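Local coordinates for protein Beta/alpha-amylase (PDB 3VOC) that hydrolyses alpha-1,4-glucosidic linkages in starch, the domain described here being its family 14 beta-amylase part, which releases maltose from non-reducing chain ends, at residues 25-30 against 387-392; 8-13 against 33-38; 15-20 against 61-66. All coordinates share one frame; numbering follows the deposited sequence.

Overall arrangement
From the N terminus, strand 7-11 leads through the loop holding 15-20 into helix 20-32 and on to strand 37-43, the first beta-alpha-beta unit of the TIM barrel. Contact 2 closes that unit by pairing its two strands. Contact 3 starts inside it, closing a longer loop from 15-20 to helix 58-69, and so crosses contact 2. Contact 1 spans most of the chain, bringing helix 20-32 against the loop after the last barrel strand, 383-386, and crosses both others. Contacts 1 and 2 lie about 7 Å apart between centres and touch directly, L392 packing on V10; Y63 of contact 3 reaches G12, P13 and I38 of contact 2.

Contact 1. Residues 25-30 against 387-392; sequences KQLQTL and LRINNL
The amide nitrogen of Q26 has two carbonyl acceptors: NE2 donates to N390 OD1 at 3.0 Å and also to the backbone O of V393, just beyond the loop segment. The bond to N390 is nearly straight at the hydrogen (165°), and its acceptor lies in the plane of the Q26 amide. Seen from N390, however, the donor stands above the carbonyl plane, and the two amide planes are 74° apart. Beneath this polar link, I389 extends CD1 to L30 CD1 at 3.6 Å and to Q26 CB at 3.7 Å. Its CG1 lies anti to the backbone N (chi1 -175°), which carries CD1 across to the helix. In this TIM barrel, helix 20-32 follows the first strand and 387-392 follows the eighth, and the contact joins them where the barrel closes. An alanine in place of Q26 would probably leave N390 OD1 and V393 O without their shared donor. Further along the helix, L30 CD2 meets L392 CD1 at 4.0 Å. The loop is braced internally by R388 N, itself part of the cis peptide that joins L387 to R388, which bonds to N391 OD1 at 2.7 Å; R388 probably binds substrate, as in related beta-amylases.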
ATOM      1  N   LYS A  25      17.894  -7.131 -21.541  1.00 18.04           N
ATOM      2  CA  LYS A  25      17.124  -7.820 -22.592  1.00 18.02           C
ATOM      3  C   LYS A  25      15.617  -7.735 -22.325  1.00 17.67           C
ATOM      4  O   LYS A  25      14.815  -7.500 -23.245  1.00 16.72           O
ATOM      5  CB  LYS A  25      17.531  -9.293 -22.698  1.00 18.92           C
ATOM      6  CG  LYS A  25      18.883  -9.522 -23.374  1.00 21.62           C
ATOM      7  CD  LYS A  25      19.270 -11.007 -23.400  1.00 22.78           C
ATOM      8  CE  LYS A  25      20.772 -11.127 -23.521  1.00 27.56           C
ATOM      9  NZ  LYS A  25      21.292 -12.521 -23.366  1.00 30.67           N
ATOM     10  N   GLN A  26      15.234  -7.953 -21.066  1.00 16.82           N
ATOM     11  CA  GLN A  26      13.825  -7.841 -20.681  1.00 16.60           C
ATOM     12  C   GLN A  26      13.306  -6.429 -20.916  1.00 16.63           C
ATOM     13  O   GLN A  26      12.193  -6.250 -21.429  1.00 16.62           O
ATOM     14  CB  GLN A  26      13.608  -8.217 -19.222  1.00 16.07           C
ATOM     15  CG  GLN A  26      13.767  -9.694 -18.893  1.00 16.40           C
ATOM     16  CD  GLN A  26      13.589  -9.937 -17.401  1.00 17.61           C
ATOM     17  OE1 GLN A  26      14.233  -9.283 -16.590  1.00 19.35           O
ATOM     18  NE2 GLN A  26      12.688 -10.840 -17.038  1.00 19.14           N
ATOM     19  N   LEU A  27      14.095  -5.432 -20.518  1.00 16.41           N
ATOM     20  CA  LEU A  27      13.696  -4.033 -20.693  1.00 16.93           C
ATOM     21  C   LEU A  27      13.492  -3.689 -22.162  1.00 17.09           C
ATOM     22  O   LEU A  27      12.495  -3.066 -22.515  1.00 17.41           O
ATOM     23  CB  LEU A  27      14.721  -3.092 -20.059  1.00 16.57           C
ATOM     24  CG  LEU A  27      14.875  -3.163 -18.535  1.00 16.48           C
ATOM     25  CD1 LEU A  27      16.017  -2.237 -18.109  1.00 15.72           C
ATOM     26  CD2 LEU A  27      13.554  -2.774 -17.847  1.00 16.12           C
ATOM     27  N   GLN A  28      14.431  -4.101 -23.016  1.00 17.28           N
ATOM     28  CA  GLN A  28      14.337  -3.835 -24.458  1.00 17.56           C
ATOM     29  C   GLN A  28      13.055  -4.412 -25.054  1.00 16.58           C
ATOM     30  O   GLN A  28      12.346  -3.740 -25.806  1.00 16.73           O
ATOM     31  CB  GLN A  28      15.543  -4.414 -25.202  1.00 18.05           C
ATOM     32  CG  GLN A  28      16.839  -3.739 -24.873  1.00 22.63           C
ATOM     33  CD  GLN A  28      18.050  -4.623 -25.166  1.00 28.04           C
ATOM     34  OE1 GLN A  28      17.992  -5.555 -25.992  1.00 30.37           O
ATOM     35  NE2 GLN A  28      19.158  -4.329 -24.492  1.00 28.57           N
ATOM     36  N   THR A  29      12.764  -5.661 -24.714  1.00 15.71           N
ATOM     37  CA  THR A  29      11.543  -6.310 -25.173  1.00 15.21           C
ATOM     38  C   THR A  29      10.280  -5.559 -24.706  1.00 14.95           C
ATOM     39  O   THR A  29       9.386  -5.307 -25.509  1.00 14.27           O
ATOM     40  CB  THR A  29      11.531  -7.798 -24.771  1.00 15.40           C
ATOM     41  OG1 THR A  29      12.626  -8.461 -25.434  1.00 16.29           O
ATOM     42  CG2 THR A  29      10.225  -8.473 -25.175  1.00 14.63           C
ATOM     43  N   LEU A  30      10.222  -5.164 -23.426  1.00 15.25           N
ATOM     44  CA  LEU A  30       9.064  -4.385 -22.947  1.00 14.53           C
ATOM     45  C   LEU A  30       8.909  -3.083 -23.722  1.00 15.07           C
ATOM     46  O   LEU A  30       7.798  -2.726 -24.126  1.00 14.92           O
ATOM     47  CB  LEU A  30       9.155  -4.091 -21.447  1.00 14.20           C
ATOM     48  CG  LEU A  30       9.028  -5.298 -20.517  1.00 13.21           C
ATOM     49  CD1 LEU A  30       9.043  -4.813 -19.079  1.00 14.20           C
ATOM     50  CD2 LEU A  30       7.735  -6.087 -20.772  1.00 13.63           C
ATOM     51  N   LEU A 387       2.015  -6.583 -12.585  1.00 15.97           N
ATOM     52  CA  LEU A 387       2.931  -7.387 -11.776  1.00 16.77           C
ATOM     53  C   LEU A 387       3.037  -8.779 -12.388  1.00 16.09           C
ATOM     54  O   LEU A 387       2.001  -9.425 -12.580  1.00 15.83           O
ATOM     55  CB  LEU A 387       2.403  -7.512 -10.340  1.00 17.27           C
ATOM     56  CG  LEU A 387       2.644  -6.304  -9.427  1.00 20.24           C
ATOM     57  CD1 LEU A 387       1.699  -5.138  -9.744  1.00 22.13           C
ATOM     58  CD2 LEU A 387       2.528  -6.708  -7.947  1.00 24.62           C
ATOM     59  N   ARG A 388       4.233  -9.261 -12.748  1.00 16.37           N
ATOM     60  CA  ARG A 388       5.524  -8.548 -12.813  1.00 17.26           C
ATOM     61  C   ARG A 388       6.201  -8.839 -14.135  1.00 17.24           C
ATOM     62  O   ARG A 388       5.681  -9.596 -14.972  1.00 16.55           O
ATOM     63  CB  ARG A 388       6.493  -9.094 -11.772  1.00 17.94           C
ATOM     64  CG  ARG A 388       6.644  -8.291 -10.594  1.00 21.21           C
ATOM     65  CD  ARG A 388       7.307  -9.148  -9.530  1.00 22.09           C
ATOM     66  NE  ARG A 388       6.741  -8.807  -8.246  1.00 21.65           N
ATOM     67  CZ  ARG A 388       7.149  -7.788  -7.495  1.00 23.43           C
ATOM     68  NH1 ARG A 388       8.138  -6.990  -7.902  1.00 18.49           N
ATOM     69  NH2 ARG A 388       6.548  -7.571  -6.342  1.00 23.03           N
ATOM     70  N   ILE A 389       7.387  -8.248 -14.310  1.00 16.18           N
ATOM     71  CA  ILE A 389       8.123  -8.338 -15.554  1.00 16.53           C
ATOM     72  C   ILE A 389       8.318  -9.785 -16.051  1.00 16.47           C
ATOM     73  O   ILE A 389       8.117 -10.046 -17.232  1.00 16.07           O
ATOM     74  CB  ILE A 389       9.478  -7.541 -15.476  1.00 16.34           C
ATOM     75  CG1 ILE A 389      10.206  -7.532 -16.822  1.00 17.74           C
ATOM     76  CG2 ILE A 389      10.396  -8.074 -14.359  1.00 16.69           C
ATOM     77  CD1 ILE A 389      11.342  -6.472 -16.884  1.00 17.95           C
ATOM     78  N   ASN A 390       8.666 -10.720 -15.162  1.00 16.42           N
ATOM     79  CA  ASN A 390       8.925 -12.102 -15.605  1.00 17.06           C
ATOM     80  C   ASN A 390       7.652 -12.838 -16.058  1.00 17.08           C
ATOM     81  O   ASN A 390       7.728 -13.877 -16.713  1.00 16.80           O
ATOM     82  CB  ASN A 390       9.711 -12.888 -14.547  1.00 17.32           C
ATOM     83  CG  ASN A 390      11.207 -12.611 -14.610  1.00 19.74           C
ATOM     84  OD1 ASN A 390      11.681 -11.505 -14.296  1.00 22.20           O
ATOM     85  ND2 ASN A 390      11.961 -13.614 -15.044  1.00 22.55           N
ATOM     86  N   ASN A 391       6.481 -12.272 -15.745  1.00 16.30           N
ATOM     87  CA  ASN A 391       5.235 -12.814 -16.270  1.00 16.38           C
ATOM     88  C   ASN A 391       4.975 -12.393 -17.719  1.00 16.24           C
ATOM     89  O   ASN A 391       4.080 -12.947 -18.370  1.00 17.09           O
ATOM     90  CB  ASN A 391       4.050 -12.451 -15.363  1.00 16.18           C
ATOM     91  CG  ASN A 391       4.298 -12.824 -13.902  1.00 16.68           C
ATOM     92  OD1 ASN A 391       4.373 -11.957 -13.033  1.00 15.70           O
ATOM     93  ND2 ASN A 391       4.463 -14.109 -13.641  1.00 15.25           N
ATOM     94  N   LEU A 392       5.766 -11.429 -18.208  1.00 15.52           N
ATOM     95  CA  LEU A 392       5.667 -10.917 -19.589  1.00 15.54           C
ATOM     96  C   LEU A 392       6.863 -11.270 -20.452  1.00 15.92           C
ATOM     97  O   LEU A 392       6.706 -11.419 -21.665  1.00 16.17           O
ATOM     98  CB  LEU A 392       5.527  -9.381 -19.620  1.00 14.88           C
ATOM     99  CG  LEU A 392       4.270  -8.764 -18.999  1.00 15.68           C
ATOM    100  CD1 LEU A 392       4.325  -7.243 -19.051  1.00 14.95           C
ATOM    101  CD2 LEU A 392       2.998  -9.276 -19.675  1.00 16.68           C
TER

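Contact 2. Residues 8-13 against 33-38; sequences ASVMGP and NGVYAI
With CG1 anti to the backbone N (chi1 173°), V10 turns its other methyl, CG2, toward V35; the same rotamer at V35 (chi1 170°) sets its CG1 3.9 Å from V10 CG2, and the two side chains cross at about a right angle. They meet within the first beta-alpha-beta unit of the barrel, where strand 7-11 runs parallel to strand 37-43 after the chain has crossed over through helix 20-32. V10 N donates to A37 O at 3.0 Å, and V10 O receives a CA-H...O contact from I38 CA at 3.2 Å. One step earlier, Y36 N donates almost straight to A8 O at 2.8 Å, tying the turn before the second strand to the first. That turn leaves the helix through a Schellman motif at G34, whose positive phi of 92° would jam a CB against the preceding carbonyl. A water accepts a hydrogen bond from A8 N at 2.9 Å and donates one to G34 O, bridging the strand to the helix exit. V10 and I38 point to the outer helices, both meeting L30 of helix 20-32 and V10 also F406 of helix 403-411, whereas S9 and A37 lie on the inner face of the barrel. There S9 OG lies 3.4 Å from A37 CB. Near the end of the first strand, I38 CG2 rests 4.0 Å from G12 N.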
ATOM      1  N   ALA A   8       0.810   2.299 -19.887  1.00 16.07           N
ATOM      2  CA  ALA A   8       0.988   0.975 -19.285  1.00 16.46           C
ATOM      3  C   ALA A   8       2.410   0.821 -18.785  1.00 16.50           C
ATOM      4  O   ALA A   8       3.364   1.022 -19.538  1.00 17.40           O
ATOM      5  CB  ALA A   8       0.658  -0.125 -20.287  1.00 15.98           C
ATOM      6  N   SER A   9       2.545   0.453 -17.515  1.00 16.28           N
ATOM      7  CA  SER A   9       3.836   0.192 -16.910  1.00 15.95           C
ATOM      8  C   SER A   9       3.927  -1.249 -16.446  1.00 15.48           C
ATOM      9  O   SER A   9       2.936  -1.975 -16.447  1.00 15.08           O
ATOM     10  CB  SER A   9       4.031   1.127 -15.725  1.00 16.71           C
ATOM     11  OG  SER A   9       4.050   2.462 -16.209  1.00 19.68           O
ATOM     12  N   VAL A  10       5.129  -1.665 -16.057  1.00 15.06           N
ATOM     13  CA  VAL A  10       5.362  -3.034 -15.612  1.00 14.58           C
ATOM     14  C   VAL A  10       6.271  -2.970 -14.383  1.00 14.96           C
ATOM     15  O   VAL A  10       7.256  -2.207 -14.369  1.00 15.00           O
ATOM     16  CB  VAL A  10       6.028  -3.871 -16.725  1.00 14.33           C
ATOM     17  CG1 VAL A  10       6.437  -5.275 -16.206  1.00 14.18           C
ATOM     18  CG2 VAL A  10       5.088  -3.991 -17.980  1.00 14.65           C
ATOM     19  N   MET A  11       5.915  -3.748 -13.361  1.00 14.62           N
ATOM     20  CA  MET A  11       6.708  -3.809 -12.139  0.55 15.34           C
ATOM     21  C   MET A  11       7.945  -4.655 -12.398  1.00 15.57           C
ATOM     22  O   MET A  11       7.870  -5.713 -13.015  1.00 15.02           O
ATOM     23  CB  MET A  11       5.902  -4.383 -10.965  0.55 15.49           C
ATOM     24  CG  MET A  11       6.565  -4.176  -9.579  0.55 16.77           C
ATOM     25  SD  MET A  11       5.390  -4.308  -8.195  0.55 17.24           S
ATOM     26  CE  MET A  11       4.331  -2.918  -8.541  0.55 15.07           C
ATOM     27  N   GLY A  12       9.086  -4.156 -11.928  1.00 15.35           N
ATOM     28  CA  GLY A  12      10.342  -4.870 -12.061  1.00 16.55           C
ATOM     29  C   GLY A  12      10.396  -6.103 -11.166  1.00 17.48           C
ATOM     30  O   GLY A  12       9.469  -6.365 -10.390  1.00 17.17           O
ATOM     31  N   PRO A  13      11.498  -6.858 -11.257  1.00 18.13           N
ATOM     32  CA  PRO A  13      11.575  -8.120 -10.530  1.00 18.48           C
ATOM     33  C   PRO A  13      11.690  -7.906  -9.020  1.00 18.62           C
ATOM     34  O   PRO A  13      12.100  -6.824  -8.559  1.00 17.87           O
ATOM     35  CB  PRO A  13      12.843  -8.791 -11.091  1.00 18.73           C
ATOM     36  CG  PRO A  13      13.641  -7.731 -11.710  1.00 19.28           C
ATOM     37  CD  PRO A  13      12.762  -6.500 -11.926  1.00 17.90           C
ATOM     38  N   ASN A  33       7.405  -3.388 -27.087  1.00 16.68           N
ATOM     39  CA  ASN A  33       5.973  -3.646 -27.052  1.00 17.04           C
ATOM     40  C   ASN A  33       5.138  -2.420 -26.661  1.00 16.60           C
ATOM     41  O   ASN A  33       3.911  -2.503 -26.576  1.00 16.14           O
ATOM     42  CB  ASN A  33       5.639  -4.831 -26.142  1.00 16.82           C
ATOM     43  CG  ASN A  33       5.968  -6.162 -26.777  1.00 18.83           C
ATOM     44  OD1 ASN A  33       5.069  -6.867 -27.244  1.00 20.13           O
ATOM     45  ND2 ASN A  33       7.252  -6.521 -26.796  1.00 16.81           N
ATOM     46  N   GLY A  34       5.800  -1.290 -26.438  1.00 16.36           N
ATOM     47  CA  GLY A  34       5.092  -0.049 -26.125  1.00 16.84           C
ATOM     48  C   GLY A  34       4.899   0.191 -24.637  1.00 16.65           C
ATOM     49  O   GLY A  34       4.183   1.105 -24.253  1.00 17.24           O
ATOM     50  N   VAL A  35       5.548  -0.605 -23.794  1.00 16.25           N
ATOM     51  CA  VAL A  35       5.537  -0.322 -22.343  1.00 15.93           C
ATOM     52  C   VAL A  35       6.146   1.056 -22.097  1.00 15.75           C
ATOM     53  O   VAL A  35       7.144   1.408 -22.730  1.00 16.31           O
ATOM     54  CB  VAL A  35       6.276  -1.433 -21.546  1.00 15.70           C
ATOM     55  CG1 VAL A  35       6.473  -1.031 -20.083  1.00 15.34           C
ATOM     56  CG2 VAL A  35       5.499  -2.748 -21.640  1.00 15.92           C
ATOM     57  N   TYR A  36       5.515   1.832 -21.217  1.00 14.67           N
ATOM     58  CA  TYR A  36       5.900   3.205 -20.917  1.00 14.93           C
ATOM     59  C   TYR A  36       6.975   3.314 -19.847  1.00 14.65           C
ATOM     60  O   TYR A  36       7.990   4.013 -20.036  1.00 13.28           O
ATOM     61  CB  TYR A  36       4.671   4.005 -20.473  1.00 14.77           C
ATOM     62  CG  TYR A  36       4.937   5.456 -20.109  1.00 17.08           C
ATOM     63  CD1 TYR A  36       5.297   6.401 -21.086  1.00 19.26           C
ATOM     64  CD2 TYR A  36       4.797   5.888 -18.790  1.00 18.48           C
ATOM     65  CE1 TYR A  36       5.526   7.755 -20.735  1.00 20.80           C
ATOM     66  CE2 TYR A  36       5.005   7.213 -18.436  1.00 20.43           C
ATOM     67  CZ  TYR A  36       5.362   8.138 -19.402  1.00 20.30           C
ATOM     68  OH  TYR A  36       5.559   9.427 -18.995  1.00 22.13           O
ATOM     69  N   ALA A  37       6.726   2.657 -18.709  1.00 13.82           N
ATOM     70  CA  ALA A  37       7.614   2.767 -17.554  1.00 14.19           C
ATOM     71  C   ALA A  37       7.812   1.456 -16.824  1.00 14.18           C
ATOM     72  O   ALA A  37       7.028   0.511 -16.984  1.00 14.49           O
ATOM     73  CB  ALA A  37       7.106   3.821 -16.593  1.00 14.03           C
ATOM     74  N   ILE A  38       8.887   1.401 -16.044  1.00 14.69           N
ATOM     75  CA  ILE A  38       9.119   0.320 -15.098  1.00 14.53           C
ATOM     76  C   ILE A  38       8.884   0.864 -13.692  1.00 15.04           C
ATOM     77  O   ILE A  38       9.446   1.910 -13.331  1.00 14.36           O
ATOM     78  CB  ILE A  38      10.563  -0.237 -15.191  1.00 14.44           C
ATOM     79  CG1 ILE A  38      10.884  -0.742 -16.620  1.00 14.76           C
ATOM     80  CG2 ILE A  38      10.819  -1.311 -14.099  1.00 14.41           C
ATOM     81  CD1 ILE A  38      10.005  -1.926 -17.101  1.00 14.76           C
TER
HETATM   82  O   HOH W   1       2.033   2.517 -22.486  1.00 17.36           O

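Contact 3. Residues 15-20 against 61-66; sequences AKINDW and KTYANA
W20 lays its six-membered ring beneath the methyl of T62, whose CG2 stands 3.7 Å from the ring centroid and 15° off the normal, a CH-pi contact. The opposite face of the indole is covered by I17 CG2, from the loop just before the helix, so the ring is sandwiched between two methyl groups. T62 CG2 lies anti to its own backbone N, with chi1 at -56° placing OG1 beside that N; the hydroxyl bonds back to S58 O in the previous helical turn, leaving the methyl to meet the ring. At its far end the indole presses on the helix backbone, W20 CH2 lying 3.6 Å from Y63 N. Two further contacts are looser: W20 CZ3 to A66 CB is 4.2 Å, and I17 CG1 to Y63 CE1 is 4.3 Å. W20 and T62 also form the partly exposed side, whereas Y63 and A66 are buried. The contact thus joins the start of helix 20-32, N-capped by D19 through S22 N, to the next barrel helix, 58-69. No hydrogen bond crosses between the segments, so their cohesion probably rests on dispersion and on keeping apolar surface from water.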
ATOM      1  N   ALA A  15      13.508 -10.041  -6.748  1.00 20.49           N
ATOM      2  CA  ALA A  15      14.914 -10.323  -6.414  1.00 21.45           C
ATOM      3  C   ALA A  15      15.877  -9.258  -6.937  1.00 21.85           C
ATOM      4  O   ALA A  15      15.702  -8.743  -8.041  1.00 22.21           O
ATOM      5  CB  ALA A  15      15.322 -11.719  -6.962  1.00 21.70           C
ATOM      6  N   LYS A  16      16.888  -8.925  -6.134  1.00 21.78           N
ATOM      7  CA  LYS A  16      17.907  -7.963  -6.540  1.00 22.44           C
ATOM      8  C   LYS A  16      18.500  -8.401  -7.871  1.00 22.18           C
ATOM      9  O   LYS A  16      18.713  -9.598  -8.092  1.00 21.88           O
ATOM     10  CB  LYS A  16      19.005  -7.875  -5.484  1.00 22.92           C
ATOM     11  CG  LYS A  16      20.014  -6.775  -5.740  1.00 24.80           C
ATOM     12  CD  LYS A  16      21.174  -6.904  -4.767  1.00 29.58           C
ATOM     13  CE  LYS A  16      22.371  -6.075  -5.200  1.00 32.12           C
ATOM     14  NZ  LYS A  16      23.574  -6.433  -4.385  1.00 34.50           N
ATOM     15  N   ILE A  17      18.723  -7.446  -8.767  1.00 21.60           N
ATOM     16  CA  ILE A  17      19.270  -7.767 -10.072  1.00 22.71           C
ATOM     17  C   ILE A  17      20.728  -8.182  -9.909  1.00 23.60           C
ATOM     18  O   ILE A  17      21.542  -7.397  -9.443  1.00 23.39           O
ATOM     19  CB  ILE A  17      19.231  -6.565 -11.054  1.00 22.24           C
ATOM     20  CG1 ILE A  17      17.824  -5.939 -11.135  1.00 22.62           C
ATOM     21  CG2 ILE A  17      19.773  -6.988 -12.436  1.00 21.54           C
ATOM     22  CD1 ILE A  17      16.786  -6.842 -11.714  1.00 23.41           C
ATOM     23  N   ASN A  18      21.040  -9.410 -10.299  1.00 24.79           N
ATOM     24  CA  ASN A  18      22.422  -9.876 -10.291  1.00 26.67           C
ATOM     25  C   ASN A  18      22.945 -10.231 -11.688  1.00 26.24           C
ATOM     26  O   ASN A  18      24.111 -10.570 -11.847  1.00 27.65           O
ATOM     27  CB  ASN A  18      22.589 -11.063  -9.325  1.00 27.68           C
ATOM     28  CG  ASN A  18      21.888 -12.325  -9.817  1.00 31.19           C
ATOM     29  OD1 ASN A  18      20.893 -12.260 -10.556  1.00 35.24           O
ATOM     30  ND2 ASN A  18      22.412 -13.485  -9.421  1.00 34.70           N
ATOM     31  N   ASP A  19      22.079 -10.164 -12.692  1.00 24.99           N
ATOM     32  CA  ASP A  19      22.479 -10.360 -14.077  1.00 23.47           C
ATOM     33  C   ASP A  19      21.926  -9.188 -14.876  1.00 22.78           C
ATOM     34  O   ASP A  19      20.777  -9.219 -15.327  1.00 20.89           O
ATOM     35  CB  ASP A  19      21.925 -11.691 -14.587  1.00 24.11           C
ATOM     36  CG  ASP A  19      22.310 -11.990 -16.034  1.00 24.82           C
ATOM     37  OD1 ASP A  19      22.804 -11.095 -16.752  1.00 24.60           O
ATOM     38  OD2 ASP A  19      22.077 -13.137 -16.455  1.00 27.82           O
ATOM     39  N   TRP A  20      22.749  -8.156 -15.054  1.00 21.52           N
ATOM     40  CA  TRP A  20      22.289  -6.935 -15.710  1.00 22.01           C
ATOM     41  C   TRP A  20      22.000  -7.103 -17.198  1.00 22.17           C
ATOM     42  O   TRP A  20      21.113  -6.441 -17.746  1.00 22.09           O
ATOM     43  CB  TRP A  20      23.280  -5.793 -15.478  1.00 21.94           C
ATOM     44  CG  TRP A  20      23.226  -5.332 -14.064  1.00 22.09           C
ATOM     45  CD1 TRP A  20      24.087  -5.666 -13.053  1.00 23.91           C
ATOM     46  CD2 TRP A  20      22.224  -4.495 -13.485  1.00 21.99           C
ATOM     47  NE1 TRP A  20      23.690  -5.060 -11.882  1.00 23.79           N
ATOM     48  CE2 TRP A  20      22.546  -4.341 -12.117  1.00 22.38           C
ATOM     49  CE3 TRP A  20      21.080  -3.849 -13.994  1.00 21.78           C
ATOM     50  CZ2 TRP A  20      21.764  -3.569 -11.242  1.00 23.05           C
ATOM     51  CZ3 TRP A  20      20.297  -3.084 -13.128  1.00 21.84           C
ATOM     52  CH2 TRP A  20      20.649  -2.949 -11.758  1.00 20.12           C
ATOM     53  N   LYS A  61      20.863   3.702  -8.830  1.00 17.69           N
ATOM     54  CA  LYS A  61      21.364   4.521  -9.935  1.00 17.99           C
ATOM     55  C   LYS A  61      21.676   3.601 -11.124  1.00 17.84           C
ATOM     56  O   LYS A  61      21.314   3.900 -12.259  1.00 17.83           O
ATOM     57  CB  LYS A  61      22.580   5.346  -9.508  1.00 18.51           C
ATOM     58  CG  LYS A  61      22.212   6.626  -8.757  1.00 21.00           C
ATOM     59  CD  LYS A  61      23.406   7.225  -8.036  1.00 25.07           C
ATOM     60  CE  LYS A  61      23.043   8.588  -7.393  1.00 26.35           C
ATOM     61  NZ  LYS A  61      23.995   8.951  -6.265  1.00 25.70           N
ATOM     62  N   THR A  62      22.291   2.451 -10.854  1.00 18.01           N
ATOM     63  CA  THR A  62      22.521   1.451 -11.907  1.00 17.64           C
ATOM     64  C   THR A  62      21.207   0.974 -12.538  1.00 17.39           C
ATOM     65  O   THR A  62      21.090   0.869 -13.769  1.00 17.20           O
ATOM     66  CB  THR A  62      23.306   0.244 -11.365  1.00 18.33           C
ATOM     67  OG1 THR A  62      24.535   0.704 -10.783  1.00 17.90           O
ATOM     68  CG2 THR A  62      23.619  -0.748 -12.484  1.00 17.33           C
ATOM     69  N   TYR A  63      20.248   0.639 -11.678  1.00 16.27           N
ATOM     70  CA  TYR A  63      18.928   0.211 -12.111  1.00 16.43           C
ATOM     71  C   TYR A  63      18.299   1.288 -12.991  1.00 16.24           C
ATOM     72  O   TYR A  63      17.881   1.008 -14.123  1.00 16.92           O
ATOM     73  CB  TYR A  63      18.083  -0.041 -10.867  1.00 15.56           C
ATOM     74  CG  TYR A  63      16.780  -0.768 -11.059  1.00 16.39           C
ATOM     75  CD1 TYR A  63      16.508  -1.924 -10.327  1.00 16.38           C
ATOM     76  CD2 TYR A  63      15.791  -0.289 -11.938  1.00 16.66           C
ATOM     77  CE1 TYR A  63      15.288  -2.594 -10.463  1.00 18.07           C
ATOM     78  CE2 TYR A  63      14.563  -0.966 -12.087  1.00 15.63           C
ATOM     79  CZ  TYR A  63      14.320  -2.109 -11.336  1.00 16.98           C
ATOM     80  OH  TYR A  63      13.108  -2.780 -11.441  1.00 17.26           O
ATOM     81  N   ALA A  64      18.265   2.522 -12.488  1.00 16.60           N
ATOM     82  CA  ALA A  64      17.681   3.626 -13.234  1.00 17.07           C
ATOM     83  C   ALA A  64      18.403   3.868 -14.557  1.00 17.73           C
ATOM     84  O   ALA A  64      17.758   4.142 -15.578  1.00 17.34           O
ATOM     85  CB  ALA A  64      17.626   4.916 -12.388  1.00 17.57           C
ATOM     86  N   ASN A  65      19.734   3.762 -14.537  1.00 18.24           N
ATOM     87  CA  ASN A  65      20.535   3.867 -15.771  1.00 18.93           C
ATOM     88  C   ASN A  65      20.131   2.841 -16.830  1.00 18.41           C
ATOM     89  O   ASN A  65      20.023   3.179 -18.002  1.00 18.44           O
ATOM     90  CB  ASN A  65      22.025   3.702 -15.471  1.00 19.30           C
ATOM     91  CG  ASN A  65      22.633   4.932 -14.835  1.00 22.91           C
ATOM     92  OD1 ASN A  65      22.007   5.985 -14.782  1.00 25.63           O
ATOM     93  ND2 ASN A  65      23.864   4.796 -14.322  1.00 25.17           N
ATOM     94  N   ALA A  66      19.937   1.587 -16.415  1.00 18.40           N
ATOM     95  CA  ALA A  66      19.502   0.521 -17.334  1.00 17.53           C
ATOM     96  C   ALA A  66      18.122   0.843 -17.941  1.00 17.33           C
ATOM     97  O   ALA A  66      17.905   0.723 -19.167  1.00 16.38           O
ATOM     98  CB  ALA A  66      19.493  -0.848 -16.627  1.00 17.90           C
TER